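Local coordinates for chromosome partition protein Smc (Pyrococcus furiosus, PDB 5XNS), which is probably required for chromosome condensation and partitioning, as an SMC protein whose N- and C-terminal parts join into an ATP-hydrolysing head domain, at residues S71-P76 with M381-S386; A77-V82 with R105-G110; D138-V143 with P328-D333; A342-V347 with R366-A371. All coordinates share one frame; numbering follows the deposited sequence.

Interaction 1. Residues S71-P76 with M381-S386; sequences SKNEPP and MRDGVS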
loop_
_atom_site.group_PDB
_atom_site.type_symbol
_atom_site.label_atom_id
_atom_site.label_comp_id
_atom_site.label_asym_id
_atom_site.label_seq_id
_atom_site.Cartn_x
_atom_site.Cartn_y
_atom_site.Cartn_z
ATOM N N SER A 71 20.522 -22.783 -3.798
ATOM C CA SER A 71 19.617 -23.863 -3.425
ATOM C C SER A 71 20.220 -25.194 -3.861
ATOM O O SER A 71 21.333 -25.248 -4.391
ATOM C CB SER A 71 18.242 -23.659 -4.058
ATOM O OG SER A 71 18.397 -23.546 -5.467
ATOM N N LYS A 72 19.456 -26.269 -3.647
ATOM C CA LYS A 72 19.874 -27.598 -4.085
ATOM C C LYS A 72 20.435 -27.568 -5.502
ATOM O O LYS A 72 21.554 -28.034 -5.749
ATOM C CB LYS A 72 18.695 -28.572 -3.999
ATOM C CG LYS A 72 18.983 -29.988 -4.528
ATOM C CD LYS A 72 17.693 -30.810 -4.556
ATOM C CE LYS A 72 17.851 -32.158 -5.252
ATOM N NZ LYS A 72 16.512 -32.832 -5.358
ATOM N N ASN A 73 19.687 -26.991 -6.445
ATOM C CA ASN A 73 20.054 -27.032 -7.852
ATOM C C ASN A 73 20.540 -25.697 -8.381
ATOM O O ASN A 73 20.701 -25.552 -9.594
ATOM C CB ASN A 73 18.873 -27.511 -8.699
ATOM C CG ASN A 73 18.333 -28.845 -8.236
ATOM O OD1 ASN A 73 19.099 -29.760 -7.917
ATOM N ND2 ASN A 73 17.007 -28.960 -8.176
ATOM N N GLU A 74 20.776 -24.714 -7.519
ATOM C CA GLU A 74 21.158 -23.406 -8.031
ATOM C C GLU A 74 22.304 -22.817 -7.227
ATOM O O GLU A 74 22.401 -23.032 -6.009
ATOM C CB GLU A 74 19.965 -22.434 -8.020
ATOM C CG GLU A 74 18.836 -22.893 -8.918
ATOM C CD GLU A 74 17.802 -21.814 -9.178
ATOM O OE1 GLU A 74 18.164 -20.610 -9.115
ATOM O OE2 GLU A 74 16.635 -22.176 -9.474
ATOM N N PRO A 75 23.184 -22.065 -7.880
ATOM C CA PRO A 75 24.205 -21.309 -7.167
ATOM C C PRO A 75 23.610 -20.040 -6.580
ATOM O O PRO A 75 22.517 -19.612 -6.986
ATOM C CB PRO A 75 25.219 -20.986 -8.272
ATOM C CG PRO A 75 24.347 -20.786 -9.473
ATOM C CD PRO A 75 23.246 -21.823 -9.338
ATOM N N PRO A 76 24.310 -19.399 -5.647
ATOM C CA PRO A 76 23.857 -18.092 -5.153
ATOM C C PRO A 76 23.806 -17.084 -6.288
ATOM O O PRO A 76 24.500 -17.214 -7.297
ATOM C CB PRO A 76 24.921 -17.704 -4.118
ATOM C CG PRO A 76 25.682 -18.976 -3.832
ATOM C CD PRO A 76 25.593 -19.818 -5.053
ATOM N N MET A 381 7.210 -23.664 -2.841
ATOM C CA MET A 381 8.660 -23.750 -2.831
ATOM C C MET A 381 9.069 -25.146 -3.277
ATOM O O MET A 381 8.712 -26.139 -2.633
ATOM C CB MET A 381 9.233 -23.433 -1.452
ATOM C CG MET A 381 10.657 -22.950 -1.535
ATOM S SD MET A 381 11.321 -22.391 0.038
ATOM C CE MET A 381 11.468 -23.956 0.899
ATOM N N ARG A 382 9.792 -25.214 -4.400
ATOM C CA ARG A 382 10.273 -26.461 -4.995
ATOM C C ARG A 382 11.803 -26.450 -4.928
ATOM O O ARG A 382 12.458 -25.733 -5.693
ATOM C CB ARG A 382 9.765 -26.586 -6.432
ATOM C CG ARG A 382 10.123 -27.887 -7.145
ATOM C CD ARG A 382 9.288 -28.072 -8.418
ATOM N NE ARG A 382 9.830 -27.298 -9.537
ATOM C CZ ARG A 382 10.696 -27.775 -10.437
ATOM N NH1 ARG A 382 11.130 -29.030 -10.355
ATOM N NH2 ARG A 382 11.139 -26.988 -11.424
ATOM N N ASP A 383 12.360 -27.234 -3.995
ATOM C CA ASP A 383 13.810 -27.414 -3.842
ATOM C C ASP A 383 14.479 -26.106 -3.406
ATOM O O ASP A 383 15.499 -25.678 -3.969
ATOM C CB ASP A 383 14.460 -27.962 -5.127
ATOM C CG ASP A 383 14.097 -29.431 -5.415
ATOM O OD1 ASP A 383 14.332 -30.304 -4.543
ATOM O OD2 ASP A 383 13.580 -29.703 -6.529
ATOM N N GLY A 384 13.897 -25.475 -2.383
ATOM C CA GLY A 384 14.385 -24.203 -1.891
ATOM C C GLY A 384 14.198 -23.042 -2.836
ATOM O O GLY A 384 14.811 -21.992 -2.630
ATOM N N VAL A 385 13.366 -23.184 -3.864
ATOM C CA VAL A 385 13.128 -22.122 -4.831
ATOM C C VAL A 385 11.620 -21.925 -4.973
ATOM O O VAL A 385 10.874 -22.895 -5.154
ATOM C CB VAL A 385 13.777 -22.444 -6.189
ATOM C CG1 VAL A 385 13.606 -21.284 -7.147
ATOM C CG2 VAL A 385 15.273 -22.765 -6.010
ATOM N N SER A 386 11.170 -20.677 -4.879
ATOM C CA SER A 386 9.746 -20.386 -4.985
ATOM C C SER A 386 9.327 -20.288 -6.444
ATOM O O SER A 386 10.035 -19.705 -7.267
ATOM C CB SER A 386 9.404 -19.077 -4.262
ATOM O OG SER A 386 9.631 -19.187 -2.867
HETATM O O HOH W 1 17.148 -25.730 -6.495
#
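Ser71 rests its CB on the carbonyl oxygen of Asp383, 3.4 Å away, where a surface loop of the SMC ATPase head leans on the tip of a beta hairpin. The hairpin links strands 375-381 and 386-392. At its tip Arg382 and Val385 pair through their backbones, one bond of the two weak, around Asp383 and Gly384, both at positive phi as in a type I' turn. Gly384 tolerates that backbone easily and, lacking a side chain, lets the loop come close. Ser71 OG, set between the backbone N and the carbonyl carbon (chi1 56°), lies 3.3 Å from Val385 CG2 and hydrogen-bonds a water at 2.7 Å. The same water accepts from Asn73 N and donates to Asp383 O, so it bridges the two loops, and serine suits the place because its short hydroxyl can hold it. Lys72 next stretches a fully extended chain toward the carboxylate of Asp383: its CD comes as near to OD1 as its NZ does, and the salt bridge from NZ to OD1 is long and weak at 3.4 Å. Asn73 ND2 stays 3.9 Å from Asp383 OD2, a loose polar contact too long for a hydrogen bond, its amide turned 66° from the carboxylate. Glu74 gives its OE1 to the backbone N of Asn17, while OE2 lies beside the methyls of Val385, 3.8 Å from CG2.

Interaction 2. Residues A77-V82 with R105-G110; sequences AKYAEV and RVYPDG
Arg105 lays its guanidinium flat on the ring of Tyr79, the centres 4.3 Å apart and the planes 19° from parallel, an off-centre cation-pi stack. Tyr79 reaches this place because CG stands between its backbone N and carbonyl carbon (chi1 55°). Arg105, extended from CG to NE, also carries its CD over the ring, 4.1 Å from the Tyr79 centroid, in a CH-pi contact. Alongside it runs the equally extended Glu81, whose OE2 takes a nearly straight bond from Arg105 NE (3.0 Å, 167°). This acceptor lies in the guanidinium plane, although NE meets the carboxylate from above its own plane. A weak bond from NH2 to Tyr107 OH at another edge further restrains the group's rotation. The two strands are the arms of an antiparallel beta hairpin, 80-87 and 99-106, with Glu81 and Arg105 a non-hydrogen-bonded pair. Ala80 and Val106 form the adjacent hydrogen-bonded pair, and on their face small Ala80 CB meets branched Val106 CG1 at 3.6 Å, near helix 39-49, where Phe48 touches Val106. Tyr79 OH is bonded by Lys10 NZ. Beyond the strands, Tyr107 and Pro108 enter a type I turn that runs to Gly110, and Pro108 CD lies 3.1 Å from Lys78 O.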
loop_
_atom_site.group_PDB
_atom_site.type_symbol
_atom_site.label_atom_id
_atom_site.label_comp_id
_atom_site.label_asym_id
_atom_site.label_seq_id
_atom_site.Cartn_x
_atom_site.Cartn_y
_atom_site.Cartn_z
ATOM N N ALA A 77 22.948 -16.086 -6.130
ATOM C CA ALA A 77 22.852 -15.033 -7.124
ATOM C C ALA A 77 23.961 -14.018 -6.892
ATOM O O ALA A 77 24.436 -13.827 -5.769
ATOM C CB ALA A 77 21.485 -14.334 -7.058
ATOM N N LYS A 78 24.366 -13.363 -7.973
ATOM C CA LYS A 78 25.313 -12.261 -7.881
ATOM C C LYS A 78 24.664 -11.010 -7.300
ATOM O O LYS A 78 25.369 -10.133 -6.786
ATOM C CB LYS A 78 25.884 -11.947 -9.273
ATOM C CG LYS A 78 26.559 -13.137 -9.995
ATOM C CD LYS A 78 27.680 -13.735 -9.162
ATOM C CE LYS A 78 28.216 -15.037 -9.774
ATOM N NZ LYS A 78 29.303 -15.631 -8.927
ATOM N N TYR A 79 23.339 -10.911 -7.374
ATOM C CA TYR A 79 22.625 -9.718 -6.944
ATOM C C TYR A 79 21.144 -10.052 -6.876
ATOM O O TYR A 79 20.672 -10.986 -7.527
ATOM C CB TYR A 79 22.872 -8.545 -7.895
ATOM C CG TYR A 79 22.533 -8.871 -9.331
ATOM C CD1 TYR A 79 21.222 -8.771 -9.795
ATOM C CD2 TYR A 79 23.518 -9.285 -10.226
ATOM C CE1 TYR A 79 20.899 -9.071 -11.099
ATOM C CE2 TYR A 79 23.204 -9.579 -11.540
ATOM C CZ TYR A 79 21.888 -9.479 -11.964
ATOM O OH TYR A 79 21.558 -9.775 -13.264
ATOM N N ALA A 80 20.424 -9.299 -6.055
ATOM C CA ALA A 80 18.973 -9.387 -6.023
ATOM C C ALA A 80 18.406 -8.324 -6.941
ATOM O O ALA A 80 18.888 -7.188 -6.959
ATOM C CB ALA A 80 18.437 -9.197 -4.600
ATOM N N GLU A 81 17.383 -8.693 -7.710
ATOM C CA GLU A 81 16.755 -7.733 -8.604
ATOM C C GLU A 81 15.239 -7.835 -8.541
ATOM O O GLU A 81 14.685 -8.936 -8.536
ATOM C CB GLU A 81 17.208 -7.945 -10.039
ATOM C CG GLU A 81 16.606 -6.939 -10.999
ATOM C CD GLU A 81 16.970 -7.248 -12.432
ATOM O OE1 GLU A 81 16.573 -8.338 -12.920
ATOM O OE2 GLU A 81 17.663 -6.406 -13.049
ATOM N N VAL A 82 14.569 -6.684 -8.508
ATOM C CA VAL A 82 13.114 -6.620 -8.613
ATOM C C VAL A 82 12.733 -5.506 -9.581
ATOM O O VAL A 82 13.254 -4.387 -9.493
ATOM C CB VAL A 82 12.448 -6.392 -7.244
ATOM C CG1 VAL A 82 10.942 -6.227 -7.437
ATOM C CG2 VAL A 82 12.768 -7.544 -6.259
ATOM N N ARG A 105 18.356 -3.177 -8.131
ATOM C CA ARG A 105 19.279 -4.265 -7.806
ATOM C C ARG A 105 20.053 -3.929 -6.545
ATOM O O ARG A 105 20.487 -2.786 -6.364
ATOM C CB ARG A 105 20.317 -4.512 -8.896
ATOM C CG ARG A 105 19.800 -5.064 -10.160
ATOM C CD ARG A 105 20.974 -5.279 -11.110
ATOM N NE ARG A 105 20.493 -5.807 -12.372
ATOM C CZ ARG A 105 21.266 -6.040 -13.419
ATOM N NH1 ARG A 105 20.726 -6.518 -14.527
ATOM N NH2 ARG A 105 22.568 -5.780 -13.348
ATOM N N VAL A 106 20.281 -4.933 -5.702
ATOM C CA VAL A 106 21.184 -4.792 -4.574
ATOM C C VAL A 106 22.269 -5.865 -4.691
ATOM O O VAL A 106 22.012 -6.980 -5.156
ATOM C CB VAL A 106 20.416 -4.862 -3.231
ATOM C CG1 VAL A 106 19.775 -6.223 -3.035
ATOM C CG2 VAL A 106 21.324 -4.513 -2.066
ATOM N N TYR A 107 23.482 -5.514 -4.302
ATOM C CA TYR A 107 24.655 -6.364 -4.479
ATOM C C TYR A 107 25.206 -6.806 -3.128
ATOM O O TYR A 107 24.886 -6.209 -2.093
ATOM C CB TYR A 107 25.733 -5.603 -5.264
ATOM C CG TYR A 107 25.380 -5.327 -6.716
ATOM C CD1 TYR A 107 25.703 -6.244 -7.709
ATOM C CD2 TYR A 107 24.733 -4.143 -7.104
ATOM C CE1 TYR A 107 25.399 -6.008 -9.045
ATOM C CE2 TYR A 107 24.424 -3.901 -8.453
ATOM C CZ TYR A 107 24.767 -4.845 -9.414
ATOM O OH TYR A 107 24.485 -4.655 -10.756
ATOM N N PRO A 108 26.027 -7.865 -3.086
ATOM C CA PRO A 108 26.541 -8.318 -1.782
ATOM C C PRO A 108 27.319 -7.242 -1.032
ATOM O O PRO A 108 27.372 -7.281 0.206
ATOM C CB PRO A 108 27.435 -9.518 -2.149
ATOM C CG PRO A 108 26.909 -9.992 -3.452
ATOM C CD PRO A 108 26.460 -8.753 -4.183
ATOM N N ASP A 109 27.911 -6.273 -1.725
ATOM C CA ASP A 109 28.602 -5.212 -0.998
ATOM C C ASP A 109 27.643 -4.206 -0.370
ATOM O O ASP A 109 28.116 -3.263 0.276
ATOM C CB ASP A 109 29.617 -4.471 -1.890
ATOM C CG ASP A 109 28.980 -3.758 -3.074
ATOM O OD1 ASP A 109 27.737 -3.643 -3.161
ATOM O OD2 ASP A 109 29.753 -3.274 -3.924
ATOM N N GLY A 110 26.324 -4.398 -0.524
ATOM C CA GLY A 110 25.338 -3.537 0.090
ATOM C C GLY A 110 24.874 -2.367 -0.755
ATOM O O GLY A 110 23.922 -1.680 -0.366
#

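Interaction 3. Residues D138-V143 with P328-D333; sequences DGYNIV and PFYLFD
Asn141 and Val143 clasp strand 329-333 along its backbone: Leu331 N bonds Asn141 O, Val143 N reaches Leu331 O at 2.8 Å in a nearly straight line (171°), and Asp333 N closes on Val143 O. This is the tight part. Asn141 lengthens the ladder with its side chain: with chi1 at 57°, ND2 is swung to Phe329 O, 2.8 Å away, while OD1 is bonded by Ser136 OG. An amide suits the place because it can give and accept at once, which fixes its rotation. Its CB also crowds Tyr330, 3.3 Å from CD1. Val143 and Phe332 share one face of the sheet, CB resting 3.8 Å from CD1. Between the two segments the other face is less close, Ile142 CG2 and Leu331 CD2 being 4.3 Å apart; Leu47 and Ile46 of helix 39-49 pack there. Toward the start of 138-143 the contact gives out: Tyr140 is partly exposed, and its hydroxyl approach to Tyr330 OH is of doubtful placement. The pairing makes 142-143 a parallel edge strand beside 329-333, a strand of aliphatic and aromatic residues that leads to Asp333, whose OD2 bonds Ser40 OG of the ATP-binding P-loop, consistent with the Walker B strand of an ABC-type ATPase.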
loop_
_atom_site.group_PDB
_atom_site.type_symbol
_atom_site.label_atom_id
_atom_site.label_comp_id
_atom_site.label_asym_id
_atom_site.label_seq_id
_atom_site.Cartn_x
_atom_site.Cartn_y
_atom_site.Cartn_z
ATOM N N ASP A 138 6.130 3.187 1.642
ATOM C CA ASP A 138 5.665 2.427 2.791
ATOM C C ASP A 138 4.646 3.282 3.549
ATOM O O ASP A 138 4.767 3.563 4.738
ATOM C CB ASP A 138 6.849 1.997 3.664
ATOM C CG ASP A 138 6.509 0.810 4.595
ATOM O OD1 ASP A 138 7.269 0.587 5.574
ATOM O OD2 ASP A 138 5.489 0.103 4.360
ATOM N N GLY A 139 3.605 3.720 2.842
ATOM C CA GLY A 139 2.559 4.523 3.429
ATOM C C GLY A 139 1.467 3.691 4.083
ATOM O O GLY A 139 1.555 2.466 4.215
ATOM N N TYR A 140 0.415 4.393 4.509
ATOM C CA TYR A 140 -0.655 3.739 5.258
ATOM C C TYR A 140 -1.307 2.621 4.450
ATOM O O TYR A 140 -1.871 1.695 5.030
ATOM C CB TYR A 140 -1.708 4.774 5.664
ATOM C CG TYR A 140 -2.697 5.019 4.563
ATOM C CD1 TYR A 140 -3.930 4.371 4.553
ATOM C CD2 TYR A 140 -2.385 5.870 3.497
ATOM C CE1 TYR A 140 -4.836 4.574 3.518
ATOM C CE2 TYR A 140 -3.277 6.079 2.474
ATOM C CZ TYR A 140 -4.499 5.418 2.484
ATOM O OH TYR A 140 -5.389 5.627 1.455
ATOM N N ASN A 141 -1.266 2.702 3.110
ATOM C CA ASN A 141 -1.895 1.698 2.249
ATOM C C ASN A 141 -1.118 0.383 2.191
ATOM O O ASN A 141 -1.606 -0.589 1.601
ATOM C CB ASN A 141 -2.046 2.239 0.827
ATOM C CG ASN A 141 -0.718 2.676 0.232
ATOM O OD1 ASN A 141 -0.008 3.476 0.824
ATOM N ND2 ASN A 141 -0.376 2.138 -0.929
ATOM N N ILE A 142 0.078 0.324 2.749
ATOM C CA ILE A 142 0.853 -0.910 2.787
ATOM C C ILE A 142 0.796 -1.420 4.217
ATOM O O ILE A 142 1.200 -0.724 5.161
ATOM C CB ILE A 142 2.288 -0.688 2.298
ATOM C CG1 ILE A 142 2.234 -0.320 0.803
ATOM C CG2 ILE A 142 3.181 -1.940 2.579
ATOM C CD1 ILE A 142 3.550 0.190 0.233
ATOM N N VAL A 143 0.204 -2.591 4.390
ATOM C CA VAL A 143 0.014 -3.122 5.731
ATOM C C VAL A 143 0.570 -4.537 5.705
ATOM O O VAL A 143 -0.171 -5.504 5.489
ATOM C CB VAL A 143 -1.469 -3.076 6.166
ATOM C CG1 VAL A 143 -1.628 -3.553 7.605
ATOM C CG2 VAL A 143 -2.042 -1.666 6.039
ATOM N N PRO A 328 -3.614 4.337 -5.286
ATOM C CA PRO A 328 -3.520 3.438 -6.451
ATOM C C PRO A 328 -3.587 1.950 -6.092
ATOM O O PRO A 328 -4.297 1.196 -6.774
ATOM C CB PRO A 328 -2.175 3.831 -7.080
ATOM C CG PRO A 328 -2.060 5.327 -6.764
ATOM C CD PRO A 328 -2.607 5.420 -5.336
ATOM N N PHE A 329 -2.887 1.499 -5.050
ATOM C CA PHE A 329 -2.995 0.104 -4.640
ATOM C C PHE A 329 -2.858 -0.011 -3.125
ATOM O O PHE A 329 -2.331 0.881 -2.460
ATOM C CB PHE A 329 -1.953 -0.787 -5.326
ATOM C CG PHE A 329 -0.535 -0.543 -4.867
ATOM C CD1 PHE A 329 -0.005 -1.245 -3.810
ATOM C CD2 PHE A 329 0.264 0.365 -5.517
ATOM C CE1 PHE A 329 1.292 -1.013 -3.384
ATOM C CE2 PHE A 329 1.576 0.582 -5.107
ATOM C CZ PHE A 329 2.081 -0.109 -4.039
ATOM N N TYR A 330 -3.339 -1.140 -2.600
ATOM C CA TYR A 330 -3.207 -1.535 -1.201
ATOM C C TYR A 330 -2.568 -2.917 -1.167
ATOM O O TYR A 330 -2.875 -3.776 -2.003
ATOM C CB TYR A 330 -4.593 -1.541 -0.470
ATOM C CG TYR A 330 -5.157 -0.142 -0.385
ATOM C CD1 TYR A 330 -4.973 0.630 0.756
ATOM C CD2 TYR A 330 -5.809 0.441 -1.484
ATOM C CE1 TYR A 330 -5.440 1.934 0.815
ATOM C CE2 TYR A 330 -6.265 1.738 -1.437
ATOM C CZ TYR A 330 -6.090 2.483 -0.281
ATOM O OH TYR A 330 -6.539 3.792 -0.233
ATOM N N LEU A 331 -1.683 -3.137 -0.205
ATOM C CA LEU A 331 -0.935 -4.386 -0.113
ATOM C C LEU A 331 -1.004 -4.859 1.332
ATOM O O LEU A 331 -0.464 -4.203 2.233
ATOM C CB LEU A 331 0.506 -4.182 -0.581
ATOM C CG LEU A 331 1.550 -5.269 -0.341
ATOM C CD1 LEU A 331 1.190 -6.506 -1.159
ATOM C CD2 LEU A 331 2.968 -4.770 -0.692
ATOM N N PHE A 332 -1.667 -6.000 1.553
ATOM C CA PHE A 332 -1.930 -6.523 2.888
ATOM C C PHE A 332 -1.247 -7.876 3.078
ATOM O O PHE A 332 -1.209 -8.704 2.159
ATOM C CB PHE A 332 -3.436 -6.680 3.126
ATOM C CG PHE A 332 -4.228 -5.374 3.043
ATOM C CD1 PHE A 332 -3.614 -4.143 3.254
ATOM C CD2 PHE A 332 -5.599 -5.399 2.803
ATOM C CE1 PHE A 332 -4.359 -2.944 3.203
ATOM C CE2 PHE A 332 -6.352 -4.218 2.738
ATOM C CZ PHE A 332 -5.734 -2.988 2.945
ATOM N N ASP A 333 -0.716 -8.100 4.277
ATOM C CA ASP A 333 -0.254 -9.420 4.680
ATOM C C ASP A 333 -0.368 -9.488 6.194
ATOM O O ASP A 333 -0.080 -8.507 6.880
ATOM C CB ASP A 333 1.195 -9.688 4.230
ATOM C CG ASP A 333 1.595 -11.179 4.330
ATOM O OD1 ASP A 333 0.798 -12.009 4.832
ATOM O OD2 ASP A 333 2.721 -11.526 3.906
#

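Interaction 4. Residues A342-V347 with R366-A371; sequences ANVKRV and RDVMMA
The guanidinium of Arg366 carries Val344 CG2 over one face, toward its rim, the methyl 3.6 Å from NH2. Its nitrogens are engaged by polar partners: NH2 by Asp341 in a salt bridge and by Leu339 O, and NH1 by a bound citrate, probably from the crystallisation liquor. Arg366 gets there by folding back, bent at both chi2 (-71°) and chi3 (-68°), and the long aliphatic chain of arginine allows this while a charged end remains for the loop carbonyl and carboxylate. Arg366 itself stands at the N-cap of helix 367-370, its side chain about 8 Å from that of Lys39 of the ATP-binding P-loop, so the helix begins beside the nucleotide site. Deeper in, Val344 puts its other methyl, CG1, anti to the backbone N (chi1 170°), and so sets it against the start of Met369, 3.8 Å from N and 3.9 Å from CB. Met369, a flexible chain, is bent twice and brings CE back to the valines, 4.2 Å from Val347 CG1. On the outer side Val368 CG1 abuts Lys345, 3.5 Å from both CA and CG. There the lysine offers hydrocarbon, while NZ pairs with Asp349. No hydrogen bond crosses the contact, which rests on van der Waals fit. Helix 341-354 is thereby held to the short helix that follows strand 359-363. Around it, Val347 also meets Leu312 and Leu315 of helix 307-324, Met369 touches Phe28 of strand 28-32, and Asp367 pairs with Arg40 of the Segregation and condensation protein A chain.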
loop_
_atom_site.group_PDB
_atom_site.type_symbol
_atom_site.label_atom_id
_atom_site.label_comp_id
_atom_site.label_asym_id
_atom_site.label_seq_id
_atom_site.Cartn_x
_atom_site.Cartn_y
_atom_site.Cartn_z
ATOM N N ALA A 342 -15.573 -15.619 10.317
ATOM C CA ALA A 342 -16.671 -14.661 10.200
ATOM C C ALA A 342 -16.144 -13.245 10.005
ATOM O O ALA A 342 -16.656 -12.481 9.170
ATOM C CB ALA A 342 -17.565 -14.726 11.443
ATOM N N ASN A 343 -15.119 -12.877 10.764
ATOM C CA ASN A 343 -14.525 -11.557 10.590
ATOM C C ASN A 343 -13.759 -11.452 9.269
ATOM O O ASN A 343 -13.817 -10.416 8.597
ATOM C CB ASN A 343 -13.621 -11.246 11.775
ATOM C CG ASN A 343 -14.391 -10.683 12.950
ATOM O OD1 ASN A 343 -15.297 -9.868 12.783
ATOM N ND2 ASN A 343 -14.042 -11.121 14.142
ATOM N N VAL A 344 -13.035 -12.510 8.876
ATOM C CA VAL A 344 -12.287 -12.448 7.621
ATOM C C VAL A 344 -13.239 -12.246 6.453
ATOM O O VAL A 344 -12.951 -11.488 5.522
ATOM C CB VAL A 344 -11.419 -13.708 7.439
ATOM C CG1 VAL A 344 -10.847 -13.753 6.029
ATOM C CG2 VAL A 344 -10.293 -13.701 8.439
ATOM N N LYS A 345 -14.417 -12.877 6.514
ATOM C CA LYS A 345 -15.435 -12.676 5.489
ATOM C C LYS A 345 -15.803 -11.205 5.353
ATOM O O LYS A 345 -15.909 -10.684 4.238
ATOM C CB LYS A 345 -16.682 -13.493 5.830
ATOM C CG LYS A 345 -17.375 -14.143 4.653
ATOM C CD LYS A 345 -17.763 -13.166 3.585
ATOM C CE LYS A 345 -18.378 -13.887 2.395
ATOM N NZ LYS A 345 -18.350 -13.034 1.176
ATOM N N ARG A 346 -16.046 -10.525 6.479
ATOM C CA ARG A 346 -16.451 -9.119 6.407
ATOM C C ARG A 346 -15.361 -8.256 5.777
ATOM O O ARG A 346 -15.660 -7.358 4.974
ATOM C CB ARG A 346 -16.797 -8.597 7.794
ATOM C CG ARG A 346 -18.134 -9.134 8.328
ATOM C CD ARG A 346 -18.376 -8.654 9.758
ATOM N NE ARG A 346 -19.165 -9.639 10.480
ATOM C CZ ARG A 346 -18.699 -10.392 11.464
ATOM N NH1 ARG A 346 -17.457 -10.243 11.875
ATOM N NH2 ARG A 346 -19.489 -11.271 12.056
ATOM N N VAL A 347 -14.095 -8.513 6.131
ATOM C CA VAL A 347 -13.004 -7.729 5.556
ATOM C C VAL A 347 -12.894 -7.998 4.057
ATOM O O VAL A 347 -12.727 -7.074 3.250
ATOM C CB VAL A 347 -11.683 -8.026 6.287
ATOM C CG1 VAL A 347 -10.520 -7.286 5.612
ATOM C CG2 VAL A 347 -11.792 -7.673 7.777
ATOM N N ARG A 366 -6.162 -17.891 3.769
ATOM C CA ARG A 366 -7.515 -18.049 4.283
ATOM C C ARG A 366 -8.467 -18.112 3.096
ATOM O O ARG A 366 -8.547 -17.157 2.312
ATOM C CB ARG A 366 -7.875 -16.887 5.207
ATOM C CG ARG A 366 -6.871 -16.624 6.326
ATOM C CD ARG A 366 -6.894 -17.708 7.397
ATOM N NE ARG A 366 -8.130 -17.701 8.171
ATOM C CZ ARG A 366 -8.370 -16.888 9.196
ATOM N NH1 ARG A 366 -7.458 -15.986 9.560
ATOM N NH2 ARG A 366 -9.538 -16.951 9.837
ATOM N N ASP A 367 -9.182 -19.228 2.951
ATOM C CA ASP A 367 -9.976 -19.393 1.734
ATOM C C ASP A 367 -11.129 -18.406 1.680
ATOM O O ASP A 367 -11.563 -18.028 0.585
ATOM C CB ASP A 367 -10.495 -20.829 1.580
ATOM C CG ASP A 367 -11.241 -21.346 2.807
ATOM O OD1 ASP A 367 -11.718 -20.536 3.637
ATOM O OD2 ASP A 367 -11.379 -22.591 2.914
ATOM N N VAL A 368 -11.614 -17.952 2.836
ATOM C CA VAL A 368 -12.678 -16.947 2.840
ATOM C C VAL A 368 -12.174 -15.616 2.279
ATOM O O VAL A 368 -12.922 -14.873 1.624
ATOM C CB VAL A 368 -13.248 -16.791 4.262
ATOM C CG1 VAL A 368 -14.258 -15.705 4.271
ATOM C CG2 VAL A 368 -13.898 -18.094 4.709
ATOM N N MET A 369 -10.908 -15.279 2.536
ATOM C CA MET A 369 -10.322 -14.092 1.906
ATOM C C MET A 369 -10.117 -14.334 0.409
ATOM O O MET A 369 -10.487 -13.508 -0.437
ATOM C CB MET A 369 -8.997 -13.754 2.593
ATOM C CG MET A 369 -8.250 -12.590 1.973
ATOM S SD MET A 369 -9.196 -11.063 2.128
ATOM C CE MET A 369 -8.994 -10.756 3.881
ATOM N N MET A 370 -9.567 -15.503 0.084
ATOM C CA MET A 370 -9.280 -15.937 -1.284
ATOM C C MET A 370 -10.500 -15.899 -2.201
ATOM O O MET A 370 -10.404 -15.510 -3.376
ATOM C CB MET A 370 -8.779 -17.374 -1.200
ATOM C CG MET A 370 -7.462 -17.632 -1.751
ATOM S SD MET A 370 -7.039 -19.303 -1.217
ATOM C CE MET A 370 -6.272 -18.908 0.336
ATOM N N ALA A 371 -11.645 -16.362 -1.688
ATOM C CA ALA A 371 -12.847 -16.555 -2.495
ATOM C C ALA A 371 -13.251 -15.301 -3.259
ATOM O O ALA A 371 -13.811 -15.399 -4.358
ATOM C CB ALA A 371 -14.002 -17.022 -1.593
#

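In the fold
From the N terminus, 71-76 opens interaction 1, which closes only at 381-386 and encloses the other three contacts. Interaction 2 adjoins it in sequence, its centre about 17 Å away, and closes the short loop of a hairpin in the antiparallel sheet. In series after it, interaction 3 spans from 138-143 to 328-333, a loop holding the coiled-coil helices and the engineered linker, and brings both halves of the chain into one mixed sheet. Interaction 4 then closes a small loop around strand 359-363, about 18 Å from interaction 3 between centres. None of the loops cross. Interactions 1 and 3 tie the N- and C-terminal parts into one head; interactions 2 and 4 each work within one part.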